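Local coordinates for protein peptidoglycan D,D-transpeptidase FtsI (Burkholderia pseudomallei, PDB 6HZI) that probably cross-links peptidoglycan strands as a penicillin-binding D,D-transpeptidase, the class of enzyme that beta-lactams acylate, at residues S12-I17 against V46-N51; A36-V41 against I290-S295; P65-K70 against G256-T261; M234-V239 against G252-G257; A248-Y253 against V313-V318. One frame throughout, in Å; residues are numbered along the deposited sequence.

Contact 1 (S12-I17 against V46-N51); sequences SKIQYI and VLSLVN
The flat carboxamide of Gln15 meets the backbone of Leu49 through both of its polar atoms. OE1 accepts from Leu49 N at 2.7 Å on an in-plane lone pair, with an N-H...O angle of 164°. NE2 donates to Leu49 O at 2.8 Å, but reaches that oxygen from above its carbonyl plane. The CG2 methyl of Val50 packs 3.6 Å from Gln15 CD, as the two side chains slide past each other in opposite directions. Gln15 holds CG anti to its backbone N and then bends at chi2 (87°), which swings the amide toward the strand. Using both atoms on one residue fixes the rotation of the amide. One residue earlier, Ile14 CD1 lies 3.9 Å from Leu47 CB, and its CG2 rests on Ser48 CB. The hydroxyl of Ser48 turns instead to Thr18, one turn further along the same helix. The arrangement is a side-chain amide pairing with the peptide groups of an edge strand of the chain's sheet. Leu47 and Ser48 form a classic beta bulge against Val38, where the strand turns a corner. Helix 12-28 packs on strand 46-52, while its Ile14 also touches strand 33-40 and Thr321 of helix 310-324.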
# COMPACT_ATOMS: atom_id res chain seq x y z
N SER A 12 -1.63 10.64 -20.96
CA SER A 12 -2.70 11.67 -20.88
C SER A 12 -4.06 11.06 -20.46
O SER A 12 -4.66 11.70 -19.60
CB SER A 12 -2.80 12.51 -22.14
OG SER A 12 -3.39 11.74 -23.16
N LYS A 13 -4.53 9.93 -21.01
CA LYS A 13 -5.86 9.34 -20.66
C LYS A 13 -5.88 8.94 -19.17
O LYS A 13 -6.82 9.23 -18.45
CB LYS A 13 -6.17 8.08 -21.47
CG LYS A 13 -6.45 8.29 -22.95
CD LYS A 13 -6.64 6.97 -23.75
CE LYS A 13 -6.63 7.17 -25.26
NZ LYS A 13 -6.67 5.86 -25.96
N ILE A 14 -4.87 8.21 -18.75
CA ILE A 14 -4.79 7.67 -17.37
C ILE A 14 -4.60 8.83 -16.39
O ILE A 14 -5.21 8.82 -15.32
CB ILE A 14 -3.70 6.58 -17.29
CG1 ILE A 14 -4.03 5.47 -18.29
CG2 ILE A 14 -3.56 6.06 -15.87
CD1 ILE A 14 -2.86 4.58 -18.57
N GLN A 15 -3.84 9.83 -16.79
CA GLN A 15 -3.60 11.02 -15.97
C GLN A 15 -4.96 11.70 -15.80
O GLN A 15 -5.29 12.08 -14.67
CB GLN A 15 -2.52 11.93 -16.56
CG GLN A 15 -2.26 13.19 -15.74
CD GLN A 15 -1.25 13.03 -14.63
OE1 GLN A 15 -0.84 11.89 -14.34
NE2 GLN A 15 -0.87 14.18 -14.02
N TYR A 16 -5.73 11.82 -16.88
CA TYR A 16 -7.02 12.55 -16.79
C TYR A 16 -7.98 11.75 -15.90
O TYR A 16 -8.56 12.31 -14.95
CB TYR A 16 -7.63 12.85 -18.16
CG TYR A 16 -8.90 13.65 -18.02
CD1 TYR A 16 -8.86 14.95 -17.54
CD2 TYR A 16 -10.13 13.08 -18.29
CE1 TYR A 16 -10.01 15.67 -17.31
CE2 TYR A 16 -11.29 13.80 -18.07
CZ TYR A 16 -11.24 15.10 -17.59
OH TYR A 16 -12.36 15.84 -17.40
N ILE A 17 -8.12 10.46 -16.18
CA ILE A 17 -8.91 9.52 -15.36
C ILE A 17 -8.51 9.65 -13.89
O ILE A 17 -9.39 9.54 -13.01
CB ILE A 17 -8.64 8.09 -15.81
CG1 ILE A 17 -9.46 7.76 -17.06
CG2 ILE A 17 -8.88 7.13 -14.64
CD1 ILE A 17 -9.04 6.44 -17.71
N VAL A 46 5.60 5.10 -14.52
CA VAL A 46 4.47 5.86 -13.93
C VAL A 46 3.51 6.25 -15.06
O VAL A 46 3.91 7.05 -15.95
CB VAL A 46 5.00 7.09 -13.19
CG1 VAL A 46 3.87 7.96 -12.62
CG2 VAL A 46 6.00 6.72 -12.10
N LEU A 47 2.28 5.73 -15.03
CA LEU A 47 1.24 6.05 -16.06
C LEU A 47 0.50 7.32 -15.62
O LEU A 47 0.01 8.05 -16.50
CB LEU A 47 0.29 4.86 -16.27
CG LEU A 47 0.96 3.54 -16.65
CD1 LEU A 47 -0.07 2.42 -16.88
CD2 LEU A 47 1.80 3.78 -17.88
N SER A 48 0.45 7.61 -14.32
CA SER A 48 -0.20 8.84 -13.86
C SER A 48 0.38 9.23 -12.53
O SER A 48 0.90 8.36 -11.80
CB SER A 48 -1.71 8.72 -13.75
OG SER A 48 -2.08 7.82 -12.71
N LEU A 49 0.28 10.52 -12.25
CA LEU A 49 0.86 11.10 -11.04
C LEU A 49 0.10 12.39 -10.80
O LEU A 49 0.21 13.31 -11.62
CB LEU A 49 2.37 11.30 -11.23
CG LEU A 49 3.11 11.78 -9.98
CD1 LEU A 49 3.23 10.69 -8.96
CD2 LEU A 49 4.48 12.29 -10.34
N VAL A 50 -0.72 12.40 -9.75
CA VAL A 50 -1.75 13.42 -9.57
C VAL A 50 -1.79 13.84 -8.11
O VAL A 50 -1.82 13.00 -7.21
CB VAL A 50 -3.11 12.92 -10.09
CG1 VAL A 50 -4.22 13.87 -9.69
CG2 VAL A 50 -3.09 12.74 -11.60
N ASN A 51 -1.78 15.15 -7.91
CA ASN A 51 -2.09 15.79 -6.61
C ASN A 51 -3.25 16.77 -6.80
O ASN A 51 -3.18 17.57 -7.69
CB ASN A 51 -0.87 16.53 -6.09
CG ASN A 51 0.37 15.67 -6.02
OD1 ASN A 51 0.72 15.24 -4.92
ND2 ASN A 51 1.12 15.56 -7.11

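Contact 2 (A36-V41 against I290-S295); sequences AMVIDV and IVVAVS
Ala36 pairs with Val294 across two antiparallel strands, and its CA lies 3.1 Å from Ala293 O in a CA-H...O contact. Met37 follows in a hydrogen-bonded pair with Ala293. Its N donates to Ala293 O at 3.0 Å, and its O accepts from Ala293 N at 3.1 Å. Its side chain leads away to helix 187-198. Val38 sits opposite Val292 in a non-hydrogen-bonded pair. The two valines lie side by side and point the same way, with CG2 of Val38 3.9 Å from CG2 of Val292. The other methyl of Val38, CG1, reaches diagonally to Ile290 CG2 at 3.8 Å. Ile290 offers CG2 because its CG1 stands between N and the carbonyl carbon (chi1 56°). Ile39 makes the second hydrogen-bonded pair: Ile39 N to Val291 O and Val291 N to Ile39 O are both 3.0 Å. Asp40 pairs with Ile290 and ends the strand. Val41 then turns its CG2 onto Val291 CG2 at 4.0 Å. These are two neighbouring inner strands of the transpeptidase sheet. Ala36, Val38, Val292 and Val294 face helices 12-28 and 310-324, while Met37 and Ile39 face helix 187-198. Four backbone bonds satisfy N and O of Met37, Ile39, Val291 and Ala293; Ala36 and Val38 bond to strand 46-52. The side chains meeting across the strands are all apolar, so dispersion and exclusion of water do the rest.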
# COMPACT_ATOMS: atom_id res chain seq x y z
N ALA A 36 -2.78 10.59 -5.91
CA ALA A 36 -2.98 9.29 -6.55
C ALA A 36 -1.97 9.08 -7.69
O ALA A 36 -1.49 10.08 -8.25
CB ALA A 36 -4.41 9.19 -6.99
N MET A 37 -1.65 7.82 -7.99
CA MET A 37 -0.70 7.48 -9.06
C MET A 37 -0.90 6.03 -9.52
O MET A 37 -1.41 5.22 -8.72
CB MET A 37 0.75 7.71 -8.59
CG MET A 37 1.29 6.69 -7.61
SD MET A 37 2.95 7.07 -7.04
CE MET A 37 3.91 6.67 -8.51
N VAL A 38 -0.51 5.75 -10.76
CA VAL A 38 -0.61 4.43 -11.42
C VAL A 38 0.76 4.11 -11.94
O VAL A 38 1.35 4.99 -12.60
CB VAL A 38 -1.65 4.42 -12.54
CG1 VAL A 38 -1.84 3.02 -13.10
CG2 VAL A 38 -2.99 4.96 -12.03
N ILE A 39 1.21 2.90 -11.64
CA ILE A 39 2.50 2.29 -12.09
C ILE A 39 2.18 1.07 -12.95
O ILE A 39 1.36 0.21 -12.53
CB ILE A 39 3.32 1.88 -10.88
CG1 ILE A 39 3.51 3.07 -9.93
CG2 ILE A 39 4.62 1.28 -11.35
CD1 ILE A 39 4.47 2.84 -8.76
N ASP A 40 2.83 0.98 -14.11
CA ASP A 40 2.79 -0.22 -14.96
C ASP A 40 3.70 -1.25 -14.30
O ASP A 40 4.89 -0.94 -14.08
CB ASP A 40 3.27 0.07 -16.38
CG ASP A 40 3.36 -1.17 -17.23
OD1 ASP A 40 2.31 -1.65 -17.62
OD2 ASP A 40 4.48 -1.62 -17.50
N VAL A 41 3.18 -2.41 -14.00
CA VAL A 41 3.91 -3.44 -13.22
C VAL A 41 5.06 -3.99 -14.04
O VAL A 41 6.08 -4.22 -13.40
CB VAL A 41 2.96 -4.56 -12.77
CG1 VAL A 41 3.75 -5.74 -12.21
CG2 VAL A 41 1.96 -4.01 -11.76
N ILE A 290 -1.27 -3.14 -13.26
CA ILE A 290 -1.10 -1.81 -12.65
C ILE A 290 -1.13 -1.95 -11.13
O ILE A 290 -1.83 -2.84 -10.63
CB ILE A 290 -2.18 -0.82 -13.11
CG1 ILE A 290 -3.59 -1.32 -12.84
CG2 ILE A 290 -1.98 -0.49 -14.58
CD1 ILE A 290 -4.64 -0.21 -12.95
N VAL A 291 -0.33 -1.11 -10.48
CA VAL A 291 -0.44 -0.78 -9.05
C VAL A 291 -1.07 0.60 -8.98
O VAL A 291 -0.60 1.50 -9.72
CB VAL A 291 0.94 -0.78 -8.41
CG1 VAL A 291 0.98 -0.04 -7.08
CG2 VAL A 291 1.49 -2.21 -8.26
N VAL A 292 -2.05 0.76 -8.08
CA VAL A 292 -2.71 2.07 -7.90
C VAL A 292 -2.63 2.44 -6.43
O VAL A 292 -2.99 1.60 -5.59
CB VAL A 292 -4.16 2.04 -8.44
CG1 VAL A 292 -4.93 3.30 -8.07
CG2 VAL A 292 -4.20 1.84 -9.95
N ALA A 293 -2.21 3.68 -6.15
CA ALA A 293 -2.14 4.19 -4.77
C ALA A 293 -2.96 5.47 -4.69
O ALA A 293 -2.85 6.34 -5.61
CB ALA A 293 -0.71 4.40 -4.36
N VAL A 294 -3.71 5.60 -3.60
CA VAL A 294 -4.63 6.74 -3.37
C VAL A 294 -4.50 7.15 -1.92
O VAL A 294 -4.53 6.25 -1.04
CB VAL A 294 -6.10 6.37 -3.67
CG1 VAL A 294 -7.00 7.55 -3.41
CG2 VAL A 294 -6.27 5.89 -5.09
N SER A 295 -4.44 8.45 -1.69
CA SER A 295 -4.42 9.04 -0.33
C SER A 295 -5.33 10.29 -0.28
O SER A 295 -5.20 11.17 -1.15
CB SER A 295 -3.00 9.28 0.09
OG SER A 295 -2.94 9.60 1.47

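Contact 3 (P65-K70 against G256-T261); sequences PGSIMK and GGKSGT
The SxxK motif, Ser67 to Lys70, meets the strand that carries a Lys-Ser-Gly sequence, Lys258 to Gly260. This pairing is characteristic of the active site of penicillin-binding transpeptidases, where by family analogy Ser67 would be the nucleophile. Ser67 starts a 3-10 turn and directs its CB at the strand, 3.2 Å from Ser259 O. Its OG stands anti to the carbonyl carbon (chi1 -76°) and accepts from Lys70 NZ at 2.8 Å. Lys258 comes alongside the turn: CG lies 3.4 Å from Ser67 O, and NZ ends 3.6 Å from Ser67 CB. Its chain bends at chi2 and chi4, which curls NZ back onto its own strand. There NZ donates to Ser259 O on an in-plane lone pair at 3.2 Å. Ser121 OG is hydrogen-bonded to Lys258 NZ, Lys70 NZ and Ser67 OG, so it bridges the two lysine nitrogens. Lys70 NZ also meets Asn123 OD1, consistent with the (S/Y)xN element of this family. Ile68 also packs on the strand, its CG1 resting 3.6 Å from Gly260 N. Gly260, with no side chain, faces Pro65 O and Ser67 N. Ser259 turns its hydroxyl away, to Gln308. One water spans the two segments, accepting from Ser67 N at 2.9 Å and from Thr261 N at 3.0 Å.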
# COMPACT_ATOMS: atom_id res chain seq x y z
N PRO A 65 2.27 4.87 7.55
CA PRO A 65 1.54 4.09 6.55
C PRO A 65 0.44 3.21 7.17
O PRO A 65 -0.52 2.85 6.48
CB PRO A 65 2.65 3.23 5.94
CG PRO A 65 3.70 3.14 7.05
CD PRO A 65 3.68 4.51 7.68
N GLY A 66 0.57 2.86 8.47
CA GLY A 66 -0.45 2.07 9.17
C GLY A 66 -0.59 0.69 8.55
O GLY A 66 0.41 0.10 8.18
N SER A 67 -1.81 0.22 8.39
CA SER A 67 -2.10 -1.19 8.01
C SER A 67 -1.56 -1.54 6.61
O SER A 67 -1.51 -2.71 6.27
CB SER A 67 -3.58 -1.41 8.13
OG SER A 67 -3.91 -1.52 9.49
N ILE A 68 -1.23 -0.55 5.79
CA ILE A 68 -0.69 -0.76 4.42
C ILE A 68 0.60 -1.56 4.57
O ILE A 68 0.98 -2.26 3.61
CB ILE A 68 -0.53 0.59 3.67
CG1 ILE A 68 -1.90 1.13 3.26
CG2 ILE A 68 0.35 0.46 2.44
CD1 ILE A 68 -1.97 2.61 3.02
N MET A 69 1.23 -1.52 5.74
CA MET A 69 2.52 -2.21 5.99
C MET A 69 2.35 -3.69 6.32
O MET A 69 3.31 -4.43 6.15
CB MET A 69 3.27 -1.53 7.14
CG MET A 69 3.87 -0.17 6.74
SD MET A 69 4.88 -0.21 5.24
CE MET A 69 6.15 -1.40 5.68
N LYS A 70 1.16 -4.13 6.71
CA LYS A 70 0.92 -5.53 7.16
C LYS A 70 1.32 -6.52 6.07
O LYS A 70 1.86 -7.57 6.41
CB LYS A 70 -0.53 -5.70 7.60
CG LYS A 70 -0.78 -5.08 8.97
CD LYS A 70 -2.22 -4.72 9.28
CE LYS A 70 -2.38 -4.40 10.76
NZ LYS A 70 -3.69 -3.79 11.07
N GLY A 256 -6.88 -6.52 -5.61
CA GLY A 256 -6.41 -6.75 -4.25
C GLY A 256 -5.69 -5.51 -3.80
O GLY A 256 -5.13 -4.81 -4.65
N GLY A 257 -5.75 -5.20 -2.52
CA GLY A 257 -5.09 -4.00 -2.02
C GLY A 257 -5.22 -3.97 -0.53
O GLY A 257 -5.68 -4.96 0.02
N LYS A 258 -4.77 -2.90 0.07
CA LYS A 258 -4.76 -2.78 1.54
C LYS A 258 -5.04 -1.32 1.89
O LYS A 258 -4.53 -0.41 1.15
CB LYS A 258 -3.41 -3.26 2.08
CG LYS A 258 -3.39 -3.47 3.59
CD LYS A 258 -4.21 -4.65 4.05
CE LYS A 258 -4.53 -4.63 5.53
NZ LYS A 258 -5.42 -3.50 5.87
N SER A 259 -5.84 -1.09 2.94
CA SER A 259 -6.13 0.27 3.42
C SER A 259 -5.30 0.56 4.67
O SER A 259 -4.89 -0.43 5.39
CB SER A 259 -7.60 0.48 3.64
OG SER A 259 -7.98 0.13 4.95
N GLY A 260 -5.04 1.84 4.90
CA GLY A 260 -4.49 2.33 6.18
C GLY A 260 -4.97 3.72 6.53
O GLY A 260 -5.44 4.46 5.64
N THR A 261 -4.81 4.07 7.80
CA THR A 261 -5.23 5.36 8.37
C THR A 261 -4.04 5.95 9.13
O THR A 261 -3.40 5.23 9.89
CB THR A 261 -6.51 5.16 9.19
OG1 THR A 261 -7.42 4.42 8.37
CG2 THR A 261 -7.12 6.49 9.59
O HOH W 1 -3.93 1.74 9.55

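Contact 4 (M234-V239 against G252-G257); sequences MLESVV and GYRVGG
Glu236 and Arg254 form a side-on salt bridge with two hydrogen bonds. Arg254 NE donates to Glu236 OE1 at 2.7 Å, almost straight at 173°. Arg254 NH2 donates to Glu236 OE2 at 2.9 Å. Both oxygens are met on their syn sides, and the carboxylate and guanidinium planes are only 25° apart. The carboxylate thus lies at the edge of the guanidinium. Glu236 reaches it with CG anti to the backbone N and an extended chain, while Arg254 bends at chi3 (60°) to bring NE round. Joined through two atoms each, the two charged groups are held against rotation. Next to the bridge the helix backbone lies directly on the strand. Gly256 CA comes 3.2 Å from Leu235 O, with no side chain in the way. Gly257 N makes a weak hydrogen bond to the same Leu235 O at 3.3 Å. Glu236 CA adds a CA-H...O contact to Val255 O. Further along, Val238 sets its CB and both methyls against Gly257 O, with CG1 at 3.4 Å. Val239 CG1 meets Val255 CG2 at 3.9 Å, the two side chains crossing at about a right angle. With Gly256 facing it, the C-terminal end of helix 225-238 lies directly on the start of strand 256-266. Around this joint, Met234 packs on helices 70-79 and 114-120, Leu235 touches Pro71, and Gly256 pairs through its backbone with Met282 of strand 274-283.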
# COMPACT_ATOMS: atom_id res chain seq x y z
N MET A 234 -3.69 -13.08 -0.73
CA MET A 234 -4.16 -12.40 0.48
C MET A 234 -4.69 -10.99 0.15
O MET A 234 -5.70 -10.60 0.75
CB MET A 234 -3.02 -12.32 1.51
CG MET A 234 -2.60 -13.66 2.05
SD MET A 234 -1.05 -13.46 3.01
CE MET A 234 -0.56 -15.18 3.23
N LEU A 235 -4.04 -10.20 -0.71
CA LEU A 235 -4.56 -8.83 -0.99
C LEU A 235 -5.95 -8.94 -1.62
O LEU A 235 -6.83 -8.11 -1.33
CB LEU A 235 -3.60 -8.04 -1.90
CG LEU A 235 -2.25 -7.70 -1.26
CD1 LEU A 235 -1.29 -7.11 -2.28
CD2 LEU A 235 -2.40 -6.80 -0.03
N GLU A 236 -6.16 -9.94 -2.47
CA GLU A 236 -7.48 -10.21 -3.08
C GLU A 236 -8.50 -10.52 -1.97
O GLU A 236 -9.64 -9.96 -2.00
CB GLU A 236 -7.34 -11.30 -4.13
CG GLU A 236 -8.65 -11.53 -4.86
CD GLU A 236 -8.50 -12.31 -6.16
OE1 GLU A 236 -9.51 -12.34 -6.92
OE2 GLU A 236 -7.34 -12.86 -6.42
N SER A 237 -8.11 -11.24 -0.93
CA SER A 237 -9.09 -11.62 0.11
C SER A 237 -9.59 -10.35 0.82
O SER A 237 -10.76 -10.36 1.30
CB SER A 237 -8.52 -12.63 1.05
OG SER A 237 -7.53 -12.07 1.92
N VAL A 238 -8.80 -9.28 0.86
CA VAL A 238 -9.17 -8.01 1.57
C VAL A 238 -10.44 -7.38 0.97
O VAL A 238 -11.19 -6.71 1.73
CB VAL A 238 -8.02 -6.98 1.49
CG1 VAL A 238 -8.48 -5.59 1.88
CG2 VAL A 238 -6.82 -7.42 2.31
N VAL A 239 -10.63 -7.54 -0.34
CA VAL A 239 -11.69 -6.83 -1.10
C VAL A 239 -12.82 -7.81 -1.39
O VAL A 239 -13.55 -7.59 -2.33
CB VAL A 239 -11.09 -6.20 -2.36
CG1 VAL A 239 -12.12 -5.38 -3.11
CG2 VAL A 239 -9.92 -5.31 -1.98
N GLY A 252 -16.14 -6.35 -12.48
CA GLY A 252 -15.64 -6.94 -13.73
C GLY A 252 -14.24 -7.47 -13.58
O GLY A 252 -13.82 -8.27 -14.47
N TYR A 253 -13.51 -7.02 -12.55
CA TYR A 253 -12.07 -7.37 -12.37
C TYR A 253 -11.80 -7.88 -10.96
O TYR A 253 -12.37 -7.43 -9.93
CB TYR A 253 -11.15 -6.19 -12.66
CG TYR A 253 -11.28 -5.60 -14.05
CD1 TYR A 253 -10.53 -6.09 -15.11
CD2 TYR A 253 -12.11 -4.52 -14.28
CE1 TYR A 253 -10.64 -5.55 -16.38
CE2 TYR A 253 -12.23 -3.96 -15.54
CZ TYR A 253 -11.51 -4.49 -16.60
OH TYR A 253 -11.67 -3.90 -17.82
N ARG A 254 -10.92 -8.87 -10.92
CA ARG A 254 -10.24 -9.29 -9.67
C ARG A 254 -9.16 -8.25 -9.33
O ARG A 254 -8.26 -7.97 -10.18
CB ARG A 254 -9.67 -10.69 -9.86
CG ARG A 254 -10.73 -11.76 -10.06
CD ARG A 254 -10.11 -13.10 -10.43
NE ARG A 254 -9.24 -13.54 -9.37
CZ ARG A 254 -8.39 -14.54 -9.52
NH1 ARG A 254 -8.40 -15.24 -10.63
NH2 ARG A 254 -7.54 -14.85 -8.57
N VAL A 255 -9.25 -7.72 -8.12
CA VAL A 255 -8.32 -6.72 -7.56
C VAL A 255 -7.93 -7.13 -6.14
O VAL A 255 -8.62 -7.94 -5.52
CB VAL A 255 -8.98 -5.34 -7.54
CG1 VAL A 255 -9.54 -4.96 -8.90
CG2 VAL A 255 -10.06 -5.21 -6.47
N GLY A 256 -6.88 -6.52 -5.61
CA GLY A 256 -6.41 -6.75 -4.25
C GLY A 256 -5.69 -5.51 -3.80
O GLY A 256 -5.13 -4.81 -4.65
N GLY A 257 -5.75 -5.20 -2.52
CA GLY A 257 -5.09 -4.00 -2.02
C GLY A 257 -5.22 -3.97 -0.53
O GLY A 257 -5.68 -4.96 0.02

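Contact 5 (A248-Y253 against V313-V318); sequences AAVPGY and VFSAIV
This is a loop-on-helix contact, where residues 248-253, running from helix 225-238 toward strand 256-266, lie along helix 310-324. Its one direct hydrogen bond runs from Ser315 OG to Ala249 O at 2.6 Å. The hydroxyl reaches out with OG anti to the backbone N (chi1 -177°), and approaches tilted 32° from the carbonyl plane. Val250 lies next to it, with CG2 3.4 Å from Ser315 OG and 3.5 Å from Ser315 O. The same CG2 methyl reaches Val318 CG1 at 4.0 Å. The loop then folds back through a type II beta turn from Val250 to Tyr253, closed by Tyr253 N to Val250 O at 3.0 Å. Gly252, with its positive phi of 103°, occupies the third position of that turn. The helix belongs to the layer packed on the transpeptidase sheet: Phe314 and Val318 both touch Val292 of strand 290-297. Val318 CG2 stands over the centre of the Phe314 ring, 3.6 Å above its plane. Ala248 O lies at the edge of that ring, in plane, 3.8 Å from Phe314 CD2. Phe279 of strand 274-283 meets the Phe314 ring and also touches Ala248.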
# COMPACT_ATOMS: atom_id res chain seq x y z
N ALA A 248 -13.38 -1.40 -2.12
CA ALA A 248 -12.29 -1.30 -3.12
C ALA A 248 -12.61 -2.19 -4.32
O ALA A 248 -11.86 -2.12 -5.29
CB ALA A 248 -10.96 -1.67 -2.50
N ALA A 249 -13.63 -3.05 -4.24
CA ALA A 249 -13.92 -4.06 -5.29
C ALA A 249 -14.15 -3.33 -6.60
O ALA A 249 -14.64 -2.16 -6.55
CB ALA A 249 -15.11 -4.91 -4.91
N VAL A 250 -13.82 -3.96 -7.72
CA VAL A 250 -13.99 -3.31 -9.04
C VAL A 250 -14.86 -4.22 -9.89
O VAL A 250 -14.44 -5.30 -10.31
CB VAL A 250 -12.67 -2.98 -9.75
CG1 VAL A 250 -12.91 -2.40 -11.13
CG2 VAL A 250 -11.81 -2.02 -8.94
N PRO A 251 -16.08 -3.76 -10.23
CA PRO A 251 -16.97 -4.58 -11.05
C PRO A 251 -16.20 -5.04 -12.28
O PRO A 251 -15.61 -4.22 -12.98
CB PRO A 251 -18.14 -3.62 -11.35
CG PRO A 251 -18.12 -2.57 -10.20
CD PRO A 251 -16.65 -2.44 -9.84
N GLY A 252 -16.14 -6.35 -12.48
CA GLY A 252 -15.64 -6.94 -13.73
C GLY A 252 -14.24 -7.47 -13.58
O GLY A 252 -13.82 -8.27 -14.47
N TYR A 253 -13.51 -7.02 -12.55
CA TYR A 253 -12.07 -7.37 -12.37
C TYR A 253 -11.80 -7.88 -10.96
O TYR A 253 -12.37 -7.43 -9.93
CB TYR A 253 -11.15 -6.19 -12.66
CG TYR A 253 -11.28 -5.60 -14.05
CD1 TYR A 253 -10.53 -6.09 -15.11
CD2 TYR A 253 -12.11 -4.52 -14.28
CE1 TYR A 253 -10.64 -5.55 -16.38
CE2 TYR A 253 -12.23 -3.96 -15.54
CZ TYR A 253 -11.51 -4.49 -16.60
OH TYR A 253 -11.67 -3.90 -17.82
N VAL A 313 -12.12 5.30 -4.42
CA VAL A 313 -11.33 6.10 -5.40
C VAL A 313 -10.39 5.16 -6.16
O VAL A 313 -10.35 5.27 -7.38
CB VAL A 313 -10.58 7.27 -4.76
CG1 VAL A 313 -9.83 8.05 -5.81
CG2 VAL A 313 -11.53 8.17 -4.00
N PHE A 314 -9.67 4.27 -5.44
CA PHE A 314 -8.89 3.15 -6.03
C PHE A 314 -9.78 2.40 -7.04
O PHE A 314 -9.39 2.19 -8.25
CB PHE A 314 -8.42 2.18 -4.94
CG PHE A 314 -7.79 0.89 -5.43
CD1 PHE A 314 -6.44 0.89 -5.65
CD2 PHE A 314 -8.49 -0.30 -5.65
CE1 PHE A 314 -5.79 -0.25 -6.09
CE2 PHE A 314 -7.83 -1.43 -6.12
CZ PHE A 314 -6.48 -1.40 -6.34
N SER A 315 -10.98 2.02 -6.58
CA SER A 315 -11.93 1.23 -7.42
C SER A 315 -12.19 1.93 -8.76
O SER A 315 -12.09 1.31 -9.84
CB SER A 315 -13.23 0.98 -6.70
OG SER A 315 -14.05 0.16 -7.53
N ALA A 316 -12.60 3.18 -8.69
CA ALA A 316 -12.98 3.98 -9.89
C ALA A 316 -11.76 4.12 -10.82
O ALA A 316 -11.89 3.77 -12.01
CB ALA A 316 -13.54 5.32 -9.45
N ILE A 317 -10.59 4.52 -10.29
CA ILE A 317 -9.36 4.68 -11.12
C ILE A 317 -9.01 3.33 -11.77
O ILE A 317 -8.56 3.28 -12.93
CB ILE A 317 -8.19 5.24 -10.26
CG1 ILE A 317 -8.45 6.67 -9.78
CG2 ILE A 317 -6.86 5.16 -11.01
CD1 ILE A 317 -7.45 7.16 -8.76
N VAL A 318 -9.11 2.24 -11.01
CA VAL A 318 -8.67 0.93 -11.53
C VAL A 318 -9.58 0.51 -12.70
O VAL A 318 -9.04 0.12 -13.74
CB VAL A 318 -8.61 -0.12 -10.41
CG1 VAL A 318 -8.46 -1.52 -11.00
CG2 VAL A 318 -7.44 0.19 -9.46

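Contacts 1 to 4 each include a strand of the six-stranded antiparallel sheet; contact 5 packs on it through helix 310-324. Contact 2 joins two inner strands, and contact 1 lies about 9 Å away, centre to centre, on the neighbouring outermost strand 46-52. Their segments alternate along the chain. Contacts 3 and 4 share Gly256 and Gly257 on strand 256-266, with centres about 13 Å apart, and both are nested inside the loop that contact 2 closes. Segment 248-253 of contact 5 ends on Gly252 and Tyr253, where segment 252-257 of contact 4 begins. Chain ends and middle thus meet around one sheet, with the probable active site at contact 3, its centre about 5 Å from the centre of the chain.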